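Local coordinates for protein AT27789p (Drosophila melanogaster, PDB 5UZN) that probably binds RNA through this third quasi-RNA-recognition motif of Glorund, a fly relative of the hnRNP F/H splicing and mRNA-regulating proteins, at residues R16-T21 / R77-F82. Sequence-based numbering, arbitrary orientation. Where two conformers were deposited one is given.
Sequences RGLPYT and RYIELF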
loop_
_atom_site.group_PDB
_atom_site.type_symbol
_atom_site.label_atom_id
_atom_site.label_comp_id
_atom_site.label_asym_id
_atom_site.label_seq_id
_atom_site.Cartn_x
_atom_site.Cartn_y
_atom_site.Cartn_z
ATOM N N ARG A 16 -0.207 6.956 -2.157
ATOM C CA ARG A 16 -0.393 7.762 -3.352
ATOM C C ARG A 16 0.853 7.733 -4.228
ATOM O O ARG A 16 1.964 7.466 -3.754
ATOM C CB ARG A 16 -0.753 9.204 -2.990
ATOM C CG ARG A 16 -2.048 9.297 -2.199
ATOM C CD ARG A 16 -2.405 10.730 -1.869
ATOM N NE ARG A 16 -3.117 11.372 -2.957
ATOM C CZ ARG A 16 -4.414 11.179 -3.177
ATOM N NH1 ARG A 16 -5.107 10.359 -2.377
ATOM N NH2 ARG A 16 -5.016 11.815 -4.172
ATOM N N GLY A 17 0.654 8.001 -5.516
ATOM C CA GLY A 17 1.763 8.055 -6.450
ATOM C C GLY A 17 2.137 6.748 -7.108
ATOM O O GLY A 17 3.225 6.660 -7.680
ATOM N N LEU A 18 1.285 5.729 -7.042
ATOM C CA LEU A 18 1.630 4.466 -7.685
ATOM C C LEU A 18 1.626 4.662 -9.193
ATOM O O LEU A 18 0.799 5.423 -9.703
ATOM C CB LEU A 18 0.623 3.358 -7.342
ATOM C CG LEU A 18 0.751 2.543 -6.065
ATOM C CD1 LEU A 18 0.510 3.427 -4.867
ATOM C CD2 LEU A 18 -0.236 1.373 -6.120
ATOM N N PRO A 19 2.509 3.976 -9.925
ATOM C CA PRO A 19 2.389 3.927 -11.388
ATOM C C PRO A 19 1.151 3.144 -11.808
ATOM O O PRO A 19 0.717 2.224 -11.124
ATOM C CB PRO A 19 3.662 3.193 -11.831
ATOM C CG PRO A 19 4.521 3.038 -10.606
ATOM C CD PRO A 19 3.633 3.172 -9.416
ATOM N N TYR A 20 0.602 3.484 -12.974
ATOM C CA TYR A 20 -0.599 2.793 -13.423
ATOM C C TYR A 20 -0.317 1.362 -13.866
ATOM O O TYR A 20 -1.265 0.611 -14.132
ATOM C CB TYR A 20 -1.264 3.605 -14.535
ATOM C CG TYR A 20 -1.653 5.025 -14.122
ATOM C CD1 TYR A 20 -1.971 5.327 -12.798
ATOM C CD2 TYR A 20 -1.700 6.060 -15.053
ATOM C CE1 TYR A 20 -2.324 6.614 -12.418
ATOM C CE2 TYR A 20 -2.061 7.354 -14.679
ATOM C CZ TYR A 20 -2.368 7.620 -13.356
ATOM O OH TYR A 20 -2.719 8.898 -12.968
ATOM N N THR A 21 0.953 0.952 -13.922
ATOM C CA THR A 21 1.307 -0.442 -14.150
ATOM C C THR A 21 1.574 -1.216 -12.863
ATOM O O THR A 21 1.950 -2.382 -12.933
ATOM C CB THR A 21 2.546 -0.556 -15.057
ATOM O OG1 THR A 21 3.567 0.336 -14.601
ATOM C CG2 THR A 21 2.197 -0.227 -16.482
ATOM N N ARG A 77 8.689 5.419 -9.291
ATOM C CA ARG A 77 7.936 6.501 -8.660
ATOM C C ARG A 77 8.155 6.482 -7.153
ATOM O O ARG A 77 8.286 5.422 -6.547
ATOM C CB ARG A 77 6.431 6.405 -8.954
ATOM C CG ARG A 77 6.066 6.721 -10.406
ATOM C CD ARG A 77 4.572 6.661 -10.590
ATOM N NE ARG A 77 4.009 7.864 -11.192
ATOM C CZ ARG A 77 3.748 7.991 -12.490
ATOM N NH1 ARG A 77 3.228 9.121 -12.953
ATOM N NH2 ARG A 77 3.999 6.992 -13.330
ATOM N N TYR A 78 8.247 7.661 -6.555
ATOM C CA TYR A 78 8.253 7.742 -5.107
ATOM C C TYR A 78 6.814 7.632 -4.625
ATOM O O TYR A 78 5.925 8.278 -5.183
ATOM C CB TYR A 78 8.871 9.056 -4.643
ATOM C CG TYR A 78 10.251 9.276 -5.181
ATOM C CD1 TYR A 78 11.335 8.604 -4.643
ATOM C CD2 TYR A 78 10.474 10.159 -6.236
ATOM C CE1 TYR A 78 12.626 8.810 -5.145
ATOM C CE2 TYR A 78 11.733 10.364 -6.737
ATOM C CZ TYR A 78 12.810 9.694 -6.191
ATOM O OH TYR A 78 14.069 9.914 -6.694
ATOM N N ILE A 79 6.592 6.797 -3.613
ATOM C CA ILE A 79 5.264 6.529 -3.057
ATOM C C ILE A 79 5.080 7.361 -1.794
ATOM O O ILE A 79 5.975 7.410 -0.944
ATOM C CB ILE A 79 5.109 5.031 -2.740
ATOM C CG1 ILE A 79 5.356 4.173 -3.992
ATOM C CG2 ILE A 79 3.772 4.751 -2.056
ATOM C CD1 ILE A 79 4.475 4.543 -5.175
ATOM N N GLU A 80 3.918 8.002 -1.648
ATOM C CA GLU A 80 3.572 8.672 -0.397
ATOM C C GLU A 80 2.717 7.760 0.464
ATOM O O GLU A 80 1.671 7.284 0.005
ATOM C CB GLU A 80 2.790 9.952 -0.652
ATOM C CG GLU A 80 3.538 11.098 -1.249
ATOM C CD GLU A 80 2.646 12.305 -1.257
ATOM O OE1 GLU A 80 2.709 13.073 -0.275
ATOM O OE2 GLU A 80 1.829 12.434 -2.205
ATOM N N LEU A 81 3.125 7.557 1.714
ATOM C CA LEU A 81 2.414 6.699 2.650
ATOM C C LEU A 81 1.695 7.555 3.686
ATOM O O LEU A 81 2.250 8.541 4.173
ATOM C CB LEU A 81 3.371 5.738 3.356
ATOM C CG LEU A 81 4.135 4.821 2.401
ATOM C CD1 LEU A 81 4.983 3.847 3.206
ATOM C CD2 LEU A 81 3.154 4.085 1.492
ATOM N N PHE A 82 0.464 7.169 4.012
ATOM C CA PHE A 82 -0.364 7.834 5.014
ATOM C C PHE A 82 -0.968 6.770 5.907
ATOM O O PHE A 82 -1.678 5.886 5.418
ATOM C CB PHE A 82 -1.481 8.658 4.374
ATOM C CG PHE A 82 -1.002 9.642 3.366
ATOM C CD1 PHE A 82 -0.853 9.276 2.036
ATOM C CD2 PHE A 82 -0.694 10.943 3.753
ATOM C CE1 PHE A 82 -0.404 10.194 1.111
ATOM C CE2 PHE A 82 -0.241 11.857 2.827
ATOM C CZ PHE A 82 -0.108 11.483 1.511
#
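The carbonyl O of Arg16 accepts a hydrogen bond from the backbone N of Glu80 at 2.9 Å and is also approached by Ile79 CA in a CA-H...O contact. Arg16 N returns a 2.9 Å bond to Glu80 O, making an antiparallel hydrogen-bonded pair where strand 11-16 ends and strand 80-86 begins. Both side chains of this pair rise on the same face of the sheet. Phe82 CE1 meets Arg16 CD at 3.6 Å; the aliphatic part of the arginine suits this place because it can lie against the ring while its guanidinium is turned 72° from the ring plane and its NH1 makes a weak hydrogen bond with His14. Gly17 follows with a positive phi of 89°, a turn that a residue without a side chain takes easily, and its backbone passes close to Tyr78 and Ile79. Its carbonyl O lies 3.5 Å from Ile79 CD1. In Ile79, CG1 lies anti to the carbonyl carbon (chi1 -57°), and the next torsion brings the CD1 methyl toward Leu18, whose CD1 is 4.1 Å from it; both are branched apolar residues, and they also touch Met74. Beyond them, Arg77 CD packs 3.6 Å from Pro19 CG, the arginine chain running alongside the rigid pyrrolidine in the reverse sense. The backbone pair ends the β1-β4 pairing of the βαββαβ RRM fold; beyond it, the β1-α1 loop meets the end of the α2-β4 loop. In hnRNP F quasi-RRMs these loops, rather than the sheet face, help carry the RNA, and the same may hold here.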